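PDB 5U47: penicillin binding protein 2X from Streptococcus thermophilus, which probably works as a transpeptidase that cross-links peptidoglycan strands during septal wall synthesis and is acylated by beta-lactams at an essential serine. Local coordinates for residues L86-S91 / G108-G113; A289-G294 / I412-V417; G657-N662 / S681-K686. The protein carries 1 engineered substitution. All coordinates share one frame; numbering follows the deposited sequence.

The three contacts follow one another along the chain and fall in three different parts of it. Contact 1 lies in the dimerisation region, contact 2 in the transpeptidase domain and contact 3 in the second PASTA domain. Contact 2 is the one beside the presumed active site, since its 289-294 segment runs directly into S295 of an SxxK pattern (S295, K298). Contact 1 is remote from contact 2, about 53 Å between centres and about 37 Å between nearest atoms. Contact 3 comes closer to contact 2, about 18 Å between nearest atoms, without touching it. Contacts 1 and 3 lie on opposite sides of the chain's centre, about 67 Å between centres.

Contact 1 (L86-S91 / G108-G113); sequences LGIKKS and GLKGKG
K110, in a short 3-10 turn, lays its side chain along L86, G87 and I88, where helix 72-86 ends within the dimerisation region. G87 leaves the helix with positive phi (70°), and the chain turns there toward helix 90-97. The lysine is extended as far as CE and bends only at its last torsion (chi4 76°), which carries NZ off to one side. Its methylenes therefore do the touching: K110 CD lies 3.5 Å from both L86 O and G87 O, and K110 CE approaches G87 O to 3.4 Å. Being next to an ammonium group, CE is probably somewhat polarised, which would suit it to a carbonyl neighbour. I88 supplies the apolar partner. Its extended CG1 branch slides past the lysine in the opposite direction, so that I88 CG1 packs against K110 CB at 3.6 Å, with CD1 touching the same carbon. L86, the last residue of helix 72-86, holds CG beside its backbone N (chi1 -64°) and from there points both methyls at the backbone of the 3-10 turn, L86 CD1 being 3.6 Å from K110 O. The buried G111 is joined by a backbone hydrogen bond to I52 of strand 42-55, and the turn is closed by G111 N donating to G108 O at 2.9 Å.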
ATOM      1  N   LEU A  86      -8.947  22.390 -36.466  1.00 49.70           N
ATOM      2  CA  LEU A  86      -9.619  21.276 -35.775  1.00 48.94           C
ATOM      3  C   LEU A  86     -10.303  20.259 -36.682  1.00 50.97           C
ATOM      4  O   LEU A  86     -10.810  19.255 -36.190  1.00 47.52           O
ATOM      5  CB  LEU A  86     -10.680  21.806 -34.802  1.00 47.80           C
ATOM      6  CG  LEU A  86     -10.192  22.656 -33.624  1.00 47.14           C
ATOM      7  CD1 LEU A  86     -11.384  23.159 -32.825  1.00 46.61           C
ATOM      8  CD2 LEU A  86      -9.237  21.866 -32.734  1.00 45.89           C
ATOM      9  N   GLY A  87     -10.340  20.512 -37.990  1.00 52.95           N
ATOM     10  CA  GLY A  87     -11.008  19.590 -38.910  1.00 55.12           C
ATOM     11  C   GLY A  87     -12.524  19.591 -38.762  1.00 55.92           C
ATOM     12  O   GLY A  87     -13.184  18.588 -39.035  1.00 57.89           O
ATOM     13  N   ILE A  88     -13.074  20.721 -38.330  1.00 54.56           N
ATOM     14  CA  ILE A  88     -14.516  20.871 -38.155  1.00 54.48           C
ATOM     15  C   ILE A  88     -15.103  21.420 -39.450  1.00 55.96           C
ATOM     16  O   ILE A  88     -14.639  22.449 -39.957  1.00 51.82           O
ATOM     17  CB  ILE A  88     -14.846  21.828 -36.989  1.00 53.23           C
ATOM     18  CG1 ILE A  88     -14.281  21.279 -35.666  1.00 51.83           C
ATOM     19  CG2 ILE A  88     -16.357  22.031 -36.869  1.00 54.12           C
ATOM     20  CD1 ILE A  88     -14.499  22.180 -34.464  1.00 50.89           C
ATOM     21  N   LYS A  89     -16.134  20.748 -39.970  1.00 60.34           N
ATOM     22  CA  LYS A  89     -16.801  21.177 -41.214  1.00 63.92           C
ATOM     23  C   LYS A  89     -17.397  22.572 -41.052  1.00 62.79           C
ATOM     24  O   LYS A  89     -18.082  22.847 -40.060  1.00 61.15           O
ATOM     25  CB  LYS A  89     -17.906  20.199 -41.633  1.00 67.28           C
ATOM     26  CG  LYS A  89     -17.409  18.853 -42.136  1.00 70.41           C
ATOM     27  CD  LYS A  89     -18.562  18.040 -42.719  1.00 73.73           C
ATOM     28  CE  LYS A  89     -18.082  16.771 -43.411  1.00 75.43           C
ATOM     29  NZ  LYS A  89     -17.376  15.831 -42.498  1.00 74.63           N
ATOM     30  N   LYS A  90     -17.136  23.432 -42.038  1.00 62.11           N
ATOM     31  CA  LYS A  90     -17.596  24.834 -42.023  1.00 63.36           C
ATOM     32  C   LYS A  90     -19.082  24.979 -41.729  1.00 61.40           C
ATOM     33  O   LYS A  90     -19.482  25.865 -40.972  1.00 59.58           O
ATOM     34  CB  LYS A  90     -17.248  25.537 -43.344  1.00 66.35           C
ATOM     35  CG  LYS A  90     -15.754  25.627 -43.602  1.00 67.99           C
ATOM     36  CD  LYS A  90     -15.425  26.354 -44.890  1.00 71.96           C
ATOM     37  CE  LYS A  90     -13.939  26.242 -45.193  1.00 75.53           C
ATOM     38  NZ  LYS A  90     -13.583  26.855 -46.501  1.00 79.35           N
ATOM     39  N   SER A  91     -19.885  24.101 -42.319  1.00 59.41           N
ATOM     40  CA  SER A  91     -21.335  24.115 -42.115  1.00 61.69           C
ATOM     41  C   SER A  91     -21.743  23.844 -40.661  1.00 59.00           C
ATOM     42  O   SER A  91     -22.754  24.348 -40.209  1.00 60.51           O
ATOM     43  CB  SER A  91     -22.027  23.119 -43.067  1.00 62.58           C
ATOM     44  OG  SER A  91     -21.468  21.817 -42.963  1.00 60.97           O
ATOM     45  N   GLY A 108     -18.978  20.701 -30.062  1.00 51.87           N
ATOM     46  CA  GLY A 108     -18.942  19.234 -29.994  1.00 53.92           C
ATOM     47  C   GLY A 108     -17.613  18.588 -29.643  1.00 53.07           C
ATOM     48  O   GLY A 108     -16.723  19.235 -29.098  1.00 47.98           O
ATOM     49  N   LEU A 109     -17.482  17.300 -29.983  1.00 56.78           N
ATOM     50  CA  LEU A 109     -16.267  16.522 -29.671  1.00 57.43           C
ATOM     51  C   LEU A 109     -14.973  17.102 -30.227  1.00 54.34           C
ATOM     52  O   LEU A 109     -13.957  17.074 -29.540  1.00 52.16           O
ATOM     53  CB  LEU A 109     -16.405  15.057 -30.110  1.00 62.51           C
ATOM     54  CG  LEU A 109     -17.108  14.087 -29.149  1.00 65.28           C
ATOM     55  CD1 LEU A 109     -18.451  14.607 -28.647  1.00 66.69           C
ATOM     56  CD2 LEU A 109     -17.259  12.735 -29.846  1.00 67.56           C
ATOM     57  N   LYS A 110     -14.997  17.611 -31.460  1.00 54.12           N
ATOM     58  CA  LYS A 110     -13.793  18.218 -32.034  1.00 52.69           C
ATOM     59  C   LYS A 110     -13.454  19.543 -31.319  1.00 49.51           C
ATOM     60  O   LYS A 110     -12.324  20.023 -31.397  1.00 50.24           O
ATOM     61  CB  LYS A 110     -13.926  18.422 -33.539  1.00 54.98           C
ATOM     62  CG  LYS A 110     -13.990  17.128 -34.348  1.00 57.64           C
ATOM     63  CD  LYS A 110     -13.806  17.410 -35.835  1.00 59.86           C
ATOM     64  CE  LYS A 110     -13.828  16.152 -36.702  1.00 63.22           C
ATOM     65  NZ  LYS A 110     -15.195  15.592 -36.900  1.00 65.30           N
ATOM     66  N   GLY A 111     -14.431  20.101 -30.604  1.00 48.23           N
ATOM     67  CA  GLY A 111     -14.241  21.348 -29.848  1.00 45.31           C
ATOM     68  C   GLY A 111     -13.825  21.148 -28.406  1.00 45.53           C
ATOM     69  O   GLY A 111     -13.765  22.122 -27.634  1.00 42.16           O
ATOM     70  N   LYS A 112     -13.518  19.900 -28.041  1.00 45.80           N
ATOM     71  CA  LYS A 112     -13.114  19.543 -26.682  1.00 46.67           C
ATOM     72  C   LYS A 112     -11.856  18.689 -26.718  1.00 44.28           C
ATOM     73  O   LYS A 112     -11.543  18.085 -27.741  1.00 42.27           O
ATOM     74  CB  LYS A 112     -14.232  18.750 -26.011  1.00 52.16           C
ATOM     75  CG  LYS A 112     -15.519  19.531 -25.851  1.00 58.63           C
ATOM     76  CD  LYS A 112     -16.570  18.740 -25.090  1.00 62.36           C
ATOM     77  CE  LYS A 112     -17.744  19.641 -24.723  1.00 68.15           C
ATOM     78  NZ  LYS A 112     -18.744  18.945 -23.868  1.00 71.58           N
ATOM     79  N   GLY A 113     -11.145  18.630 -25.595  1.00 41.61           N
ATOM     80  CA  GLY A 113      -9.908  17.859 -25.506  1.00 40.67           C
ATOM     81  C   GLY A 113      -8.782  18.432 -26.344  1.00 40.36           C
ATOM     82  O   GLY A 113      -7.866  17.721 -26.748  1.00 38.19           O
TER

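Contact 2 (A289-G294 / I412-V417); sequences AQYEPG and ISVTQV
The loop that leads into the presumed active-site serine, S295 of an SxxK pattern at the start of helix 297-308, is paired here with the chain entering helix 416-427. Y291 and V414 form a single antiparallel, hydrogen-bonded bridge. Y291 N donates to V414 O over 2.9 Å, the donor lying in the plane of the V414 carbonyl, and V414 N returns a nearly straight bond (170° at the hydrogen) to Y291 O. CA-H...O contacts extend the pairing to both sides of the bridge: T415 CA meets A289 O, and E292 CA lies 3.3 Å from I412 O. That carbonyl is buried without a hydrogen-bond donor, and E292 CG and P293 CD crowd round it as well.

Y291 holds CG between its own backbone N and carbonyl carbon (chi1 62°), which folds the ring back over V414 although the side chain sets out the other way. V414 CG2 sits over one ring face, 4.2 Å from the centroid, in a CH-pi contact. The same methyl meets P293 CB at 3.8 Å, the P293 and V414 side chains crossing at about a right angle, so one methyl serves both the ring face and the proline. Beyond the bridge, a water accepts from Q416 N and donates to A289 O, both at 2.8 Å, tying the first turn of the helix to the loop.

The polar ends reach outward: E292 OE1 accepts from Q410 NE2 and G411 N, and Q290 OE1 from G394 N. Y291 OH is hydrogen-bonded to Y544 of strand 541-548 and Q416 OE1 to T249 of strand 245-252, which sets the bridge against the central antiparallel sheet, with M419 of helix 416-427 packing on Y291, P293 and V414.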
ATOM      1  N   ALA A 289      -8.392  -7.389   1.704  1.00 28.22           N
ATOM      2  CA  ALA A 289      -8.741  -8.813   1.752  1.00 28.63           C
ATOM      3  C   ALA A 289      -8.260  -9.491   3.049  1.00 28.09           C
ATOM      4  O   ALA A 289      -7.120  -9.304   3.446  1.00 26.30           O
ATOM      5  CB  ALA A 289      -8.133  -9.546   0.557  1.00 28.58           C
ATOM      6  N   GLN A 290      -9.149 -10.232   3.707  1.00 28.36           N
ATOM      7  CA  GLN A 290      -8.801 -11.017   4.898  1.00 29.49           C
ATOM      8  C   GLN A 290      -8.837 -12.479   4.496  1.00 29.86           C
ATOM      9  O   GLN A 290      -9.778 -12.905   3.847  1.00 30.12           O
ATOM     10  CB  GLN A 290      -9.786 -10.795   6.040  1.00 30.83           C
ATOM     11  CG  GLN A 290      -9.692  -9.397   6.615  1.00 31.84           C
ATOM     12  CD  GLN A 290     -10.586  -9.180   7.809  1.00 34.06           C
ATOM     13  OE1 GLN A 290     -10.332  -8.295   8.620  1.00 34.93           O
ATOM     14  NE2 GLN A 290     -11.642  -9.975   7.925  1.00 36.00           N
ATOM     15  N   TYR A 291      -7.835 -13.250   4.885  1.00 28.41           N
ATOM     16  CA  TYR A 291      -7.809 -14.655   4.498  1.00 28.55           C
ATOM     17  C   TYR A 291      -7.016 -15.491   5.497  1.00 27.26           C
ATOM     18  O   TYR A 291      -6.232 -14.961   6.289  1.00 26.78           O
ATOM     19  CB  TYR A 291      -7.205 -14.762   3.074  1.00 27.92           C
ATOM     20  CG  TYR A 291      -5.752 -14.261   2.955  1.00 26.72           C
ATOM     21  CD1 TYR A 291      -5.455 -12.898   2.774  1.00 26.48           C
ATOM     22  CD2 TYR A 291      -4.696 -15.148   3.013  1.00 26.92           C
ATOM     23  CE1 TYR A 291      -4.147 -12.457   2.682  1.00 26.59           C
ATOM     24  CE2 TYR A 291      -3.371 -14.723   2.897  1.00 27.38           C
ATOM     25  CZ  TYR A 291      -3.098 -13.380   2.742  1.00 27.52           C
ATOM     26  OH  TYR A 291      -1.786 -12.974   2.648  1.00 27.26           O
ATOM     27  N   GLU A 292      -7.226 -16.791   5.467  1.00 27.77           N
ATOM     28  CA  GLU A 292      -6.455 -17.700   6.297  1.00 28.68           C
ATOM     29  C   GLU A 292      -5.174 -17.919   5.492  1.00 27.40           C
ATOM     30  O   GLU A 292      -5.243 -18.418   4.377  1.00 28.58           O
ATOM     31  CB  GLU A 292      -7.236 -18.989   6.581  1.00 30.31           C
ATOM     32  CG  GLU A 292      -8.544 -18.708   7.332  1.00 33.04           C
ATOM     33  CD  GLU A 292      -9.279 -19.956   7.822  1.00 35.97           C
ATOM     34  OE1 GLU A 292      -8.661 -21.001   8.093  1.00 36.21           O
ATOM     35  OE2 GLU A 292     -10.502 -19.872   7.956  1.00 41.05           O
ATOM     36  N   PRO A 293      -4.010 -17.549   6.051  1.00 25.63           N
ATOM     37  CA  PRO A 293      -2.777 -17.600   5.255  1.00 25.75           C
ATOM     38  C   PRO A 293      -2.175 -18.953   5.012  1.00 26.70           C
ATOM     39  O   PRO A 293      -1.376 -19.078   4.075  1.00 26.66           O
ATOM     40  CB  PRO A 293      -1.794 -16.772   6.082  1.00 24.93           C
ATOM     41  CG  PRO A 293      -2.229 -17.047   7.475  1.00 25.16           C
ATOM     42  CD  PRO A 293      -3.735 -17.133   7.435  1.00 25.50           C
ATOM     43  N   GLY A 294      -2.523 -19.958   5.829  1.00 27.35           N
ATOM     44  CA  GLY A 294      -1.946 -21.277   5.640  1.00 27.73           C
ATOM     45  C   GLY A 294      -0.494 -21.334   6.114  1.00 28.25           C
ATOM     46  O   GLY A 294      -0.040 -20.492   6.907  1.00 25.10           O
ATOM     47  N   ILE A 412      -7.321 -18.446  11.699  1.00 31.85           N
ATOM     48  CA  ILE A 412      -6.813 -17.102  11.924  1.00 31.66           C
ATOM     49  C   ILE A 412      -6.882 -16.360  10.581  1.00 30.97           C
ATOM     50  O   ILE A 412      -6.578 -16.935   9.544  1.00 30.98           O
ATOM     51  CB  ILE A 412      -5.375 -17.106  12.508  1.00 31.78           C
ATOM     52  CG1 ILE A 412      -4.909 -15.677  12.807  1.00 32.79           C
ATOM     53  CG2 ILE A 412      -4.376 -17.781  11.570  1.00 32.36           C
ATOM     54  CD1 ILE A 412      -3.633 -15.607  13.616  1.00 32.47           C
ATOM     55  N   SER A 413      -7.324 -15.108  10.602  1.00 30.59           N
ATOM     56  CA  SER A 413      -7.447 -14.311   9.390  1.00 30.10           C
ATOM     57  C   SER A 413      -6.486 -13.156   9.421  1.00 28.66           C
ATOM     58  O   SER A 413      -6.387 -12.456  10.433  1.00 27.82           O
ATOM     59  CB  SER A 413      -8.854 -13.770   9.244  1.00 31.40           C
ATOM     60  OG  SER A 413      -9.748 -14.841   9.092  1.00 35.65           O
ATOM     61  N   VAL A 414      -5.801 -12.958   8.303  1.00 26.04           N
ATOM     62  CA  VAL A 414      -4.812 -11.879   8.154  1.00 24.83           C
ATOM     63  C   VAL A 414      -5.008 -11.118   6.846  1.00 23.70           C
ATOM     64  O   VAL A 414      -5.787 -11.541   5.985  1.00 23.90           O
ATOM     65  CB  VAL A 414      -3.376 -12.457   8.100  1.00 24.65           C
ATOM     66  CG1 VAL A 414      -3.091 -13.329   9.310  1.00 26.43           C
ATOM     67  CG2 VAL A 414      -3.122 -13.245   6.807  1.00 24.33           C
ATOM     68  N   THR A 415      -4.302  -9.994   6.711  1.00 22.93           N
ATOM     69  CA  THR A 415      -4.209  -9.274   5.463  1.00 22.40           C
ATOM     70  C   THR A 415      -2.786  -9.511   4.977  1.00 22.50           C
ATOM     71  O   THR A 415      -1.892  -9.887   5.755  1.00 21.70           O
ATOM     72  CB  THR A 415      -4.393  -7.754   5.618  1.00 22.84           C
ATOM     73  OG1 THR A 415      -3.399  -7.249   6.512  1.00 21.56           O
ATOM     74  CG2 THR A 415      -5.742  -7.452   6.166  1.00 24.24           C
ATOM     75  N   GLN A 416      -2.565  -9.282   3.687  1.00 22.59           N
ATOM     76  CA  GLN A 416      -1.241  -9.456   3.102  1.00 21.81           C
ATOM     77  C   GLN A 416      -0.233  -8.563   3.807  1.00 22.44           C
ATOM     78  O   GLN A 416       0.896  -8.992   4.108  1.00 20.66           O
ATOM     79  CB  GLN A 416      -1.248  -9.125   1.594  1.00 22.82           C
ATOM     80  CG  GLN A 416       0.171  -9.218   1.010  1.00 23.98           C
ATOM     81  CD  GLN A 416       0.318  -8.869  -0.447  1.00 24.37           C
ATOM     82  OE1 GLN A 416       1.447  -8.827  -0.944  1.00 26.05           O
ATOM     83  NE2 GLN A 416      -0.788  -8.584  -1.137  1.00 24.03           N
ATOM     84  N   VAL A 417      -0.631  -7.321   4.074  1.00 20.04           N
ATOM     85  CA  VAL A 417       0.294  -6.380   4.705  1.00 20.19           C
ATOM     86  C   VAL A 417       0.660  -6.807   6.150  1.00 20.28           C
ATOM     87  O   VAL A 417       1.767  -6.537   6.593  1.00 20.09           O
ATOM     88  CB  VAL A 417      -0.175  -4.927   4.556  1.00 20.31           C
ATOM     89  CG1 VAL A 417      -1.427  -4.670   5.399  1.00 20.78           C
ATOM     90  CG2 VAL A 417       0.958  -3.958   4.878  1.00 20.38           C
TER
HETATM   91  O   HOH W   1      -4.809  -8.408   2.173  1.00 27.27           O

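Contact 3 (G657-N662 / S681-K686); sequences GWTKKN and SGTVTK
V684 and T683 turn their methyls onto the backbone of G657 and W658 through their first torsions. V684 has CG1 opposite its backbone N (chi1 176°), which puts CG2 beside that N, anti to the carbonyl carbon, where it meets W658 O at 3.4 Å and W658 CB at 3.9 Å. In T683 the hydroxyl takes the place between N and carbonyl carbon (chi1 48°), and CG2 is thereby brought alongside G657 O at 3.6 Å. The two segments belong to the second PASTA domain, in which one helix packs on a three-stranded sheet; the contact joins the turn that leads into helix 660-670 to the edge strand 683-687.

Two backbone bonds fasten them. G657 N donates to V684 O at 2.8 Å, almost straight (168° at the hydrogen), and V684 N donates to W658 O at 2.9 Å, in the carbonyl plane. W658 O thus takes an N-H while the V684 and T683 side chains press round it. Farther along, the methyls of T659 and T683 touch obliquely, CG2 to CG2 at 4.2 Å.

Beyond the contact, V684 packs on I703 and L705 of strand 700-706 and on V663 of the helix. The W658 indole leads away from the strand to I617 and L619 of strand 615-619, in the preceding PASTA domain, and Q641 clasps the turn by giving its NE2 to G657 O and taking T659 N on OE1. Helix 660-670 opens with T659 as N-cap, its OG1 accepting a rather long bond, 3.3 Å, from N662 N.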
ATOM      1  N   GLY A 657      12.947  -0.340  20.395  1.00 22.39           N
ATOM      2  CA  GLY A 657      13.067   0.773  19.446  1.00 21.85           C
ATOM      3  C   GLY A 657      12.529   2.130  19.909  1.00 21.19           C
ATOM      4  O   GLY A 657      12.673   3.117  19.198  1.00 19.93           O
ATOM      5  N   TRP A 658      11.898   2.190  21.079  1.00 22.67           N
ATOM      6  CA  TRP A 658      11.427   3.476  21.616  1.00 23.34           C
ATOM      7  C   TRP A 658      12.581   4.421  21.940  1.00 24.31           C
ATOM      8  O   TRP A 658      13.622   3.992  22.456  1.00 24.66           O
ATOM      9  CB  TRP A 658      10.634   3.283  22.916  1.00 23.85           C
ATOM     10  CG  TRP A 658       9.255   2.754  22.768  1.00 24.42           C
ATOM     11  CD1 TRP A 658       8.772   1.983  21.759  1.00 24.51           C
ATOM     12  CD2 TRP A 658       8.202   2.858  23.728  1.00 24.97           C
ATOM     13  NE1 TRP A 658       7.471   1.644  22.005  1.00 24.25           N
ATOM     14  CE2 TRP A 658       7.092   2.174  23.205  1.00 25.24           C
ATOM     15  CE3 TRP A 658       8.076   3.506  24.962  1.00 25.91           C
ATOM     16  CZ2 TRP A 658       5.869   2.083  23.893  1.00 27.04           C
ATOM     17  CZ3 TRP A 658       6.843   3.427  25.647  1.00 26.59           C
ATOM     18  CH2 TRP A 658       5.769   2.721  25.108  1.00 26.92           C
ATOM     19  N   THR A 659      12.385   5.710  21.681  1.00 24.52           N
ATOM     20  CA  THR A 659      13.372   6.690  22.118  1.00 25.26           C
ATOM     21  C   THR A 659      13.288   6.850  23.635  1.00 25.89           C
ATOM     22  O   THR A 659      12.260   6.544  24.252  1.00 25.15           O
ATOM     23  CB  THR A 659      13.158   8.075  21.481  1.00 25.43           C
ATOM     24  OG1 THR A 659      11.851   8.576  21.826  1.00 24.98           O
ATOM     25  CG2 THR A 659      13.332   7.991  19.960  1.00 26.23           C
ATOM     26  N   LYS A 660      14.373   7.318  24.237  1.00 27.01           N
ATOM     27  CA  LYS A 660      14.395   7.545  25.684  1.00 30.01           C
ATOM     28  C   LYS A 660      13.322   8.573  26.077  1.00 29.21           C
ATOM     29  O   LYS A 660      12.636   8.413  27.079  1.00 28.80           O
ATOM     30  CB  LYS A 660      15.777   8.011  26.153  1.00 31.80           C
ATOM     31  CG  LYS A 660      15.859   8.132  27.668  1.00 33.19           C
ATOM     32  CD  LYS A 660      17.250   8.493  28.156  1.00 34.43           C
ATOM     33  CE  LYS A 660      17.271   8.553  29.682  1.00 34.79           C
ATOM     34  NZ  LYS A 660      18.651   8.653  30.227  1.00 37.76           N
ATOM     35  N   LYS A 661      13.166   9.612  25.263  1.00 29.40           N
ATOM     36  CA  LYS A 661      12.124  10.631  25.508  1.00 29.24           C
ATOM     37  C   LYS A 661      10.758   9.973  25.654  1.00 26.35           C
ATOM     38  O   LYS A 661       9.985  10.308  26.552  1.00 27.36           O
ATOM     39  CB  LYS A 661      12.087  11.645  24.350  1.00 31.36           C
ATOM     40  CG  LYS A 661      11.040  12.756  24.465  1.00 34.51           C
ATOM     41  CD  LYS A 661      11.089  13.638  23.211  1.00 36.96           C
ATOM     42  CE  LYS A 661      10.107  14.803  23.259  1.00 38.85           C
ATOM     43  NZ  LYS A 661       8.688  14.377  23.290  1.00 40.48           N
ATOM     44  N   ASN A 662      10.460   9.029  24.775  1.00 23.53           N
ATOM     45  CA  ASN A 662       9.181   8.324  24.842  1.00 22.99           C
ATOM     46  C   ASN A 662       9.061   7.363  26.034  1.00 22.97           C
ATOM     47  O   ASN A 662       8.005   7.281  26.649  1.00 22.50           O
ATOM     48  CB  ASN A 662       8.847   7.704  23.500  1.00 22.64           C
ATOM     49  CG  ASN A 662       8.481   8.762  22.474  1.00 22.70           C
ATOM     50  OD1 ASN A 662       8.017   9.847  22.849  1.00 23.37           O
ATOM     51  ND2 ASN A 662       8.681   8.464  21.177  1.00 23.14           N
ATOM     52  N   SER A 681      21.219   9.033  24.146  1.00 66.74           N
ATOM     53  CA  SER A 681      20.928   9.161  22.710  1.00 64.97           C
ATOM     54  C   SER A 681      20.247   7.935  22.071  1.00 59.54           C
ATOM     55  O   SER A 681      19.659   8.036  20.989  1.00 58.56           O
ATOM     56  CB  SER A 681      22.238   9.441  21.961  1.00 68.31           C
ATOM     57  OG  SER A 681      22.038   9.511  20.559  1.00 74.56           O
ATOM     58  N   GLY A 682      20.320   6.790  22.740  1.00 50.87           N
ATOM     59  CA  GLY A 682      19.809   5.567  22.178  1.00 43.25           C
ATOM     60  C   GLY A 682      18.330   5.279  22.293  1.00 36.65           C
ATOM     61  O   GLY A 682      17.543   6.050  22.836  1.00 35.46           O
ATOM     62  N   THR A 683      17.982   4.140  21.719  1.00 31.03           N
ATOM     63  CA  THR A 683      16.648   3.621  21.708  1.00 28.64           C
ATOM     64  C   THR A 683      16.699   2.292  22.443  1.00 26.63           C
ATOM     65  O   THR A 683      17.747   1.649  22.529  1.00 25.54           O
ATOM     66  CB  THR A 683      16.139   3.374  20.271  1.00 29.68           C
ATOM     67  OG1 THR A 683      17.140   2.662  19.537  1.00 29.82           O
ATOM     68  CG2 THR A 683      15.857   4.671  19.557  1.00 31.96           C
ATOM     69  N   VAL A 684      15.551   1.893  22.942  1.00 24.46           N
ATOM     70  CA  VAL A 684      15.410   0.687  23.734  1.00 24.24           C
ATOM     71  C   VAL A 684      15.825  -0.573  22.967  1.00 24.84           C
ATOM     72  O   VAL A 684      15.366  -0.808  21.822  1.00 23.89           O
ATOM     73  CB  VAL A 684      13.951   0.538  24.194  1.00 23.28           C
ATOM     74  CG1 VAL A 684      13.719  -0.771  24.946  1.00 24.26           C
ATOM     75  CG2 VAL A 684      13.543   1.730  25.037  1.00 23.39           C
ATOM     76  N   THR A 685      16.699  -1.359  23.595  1.00 24.76           N
ATOM     77  CA  THR A 685      17.119  -2.659  23.045  1.00 27.09           C
ATOM     78  C   THR A 685      16.691  -3.825  23.944  1.00 28.05           C
ATOM     79  O   THR A 685      16.681  -4.959  23.496  1.00 28.18           O
ATOM     80  CB  THR A 685      18.635  -2.752  22.796  1.00 29.79           C
ATOM     81  OG1 THR A 685      19.353  -2.471  24.010  1.00 29.36           O
ATOM     82  CG2 THR A 685      19.059  -1.778  21.690  1.00 30.59           C
ATOM     83  N   LYS A 686      16.381  -3.548  25.210  0.50 27.41           N
ATOM     84  CA  LYS A 686      15.925  -4.592  26.136  0.50 28.71           C
ATOM     85  C   LYS A 686      15.077  -3.964  27.238  0.50 27.34           C
ATOM     86  O   LYS A 686      15.270  -2.799  27.596  0.50 25.50           O
ATOM     87  CB  LYS A 686      17.105  -5.361  26.766  0.50 30.91           C
ATOM     88  CG  LYS A 686      18.041  -6.057  25.780  0.50 33.76           C
ATOM     89  CD  LYS A 686      19.109  -6.903  26.459  0.50 37.16           C
ATOM     90  CE  LYS A 686      18.510  -8.107  27.175  0.50 39.15           C
ATOM     91  NZ  LYS A 686      19.565  -8.994  27.746  0.50 42.68           N
TER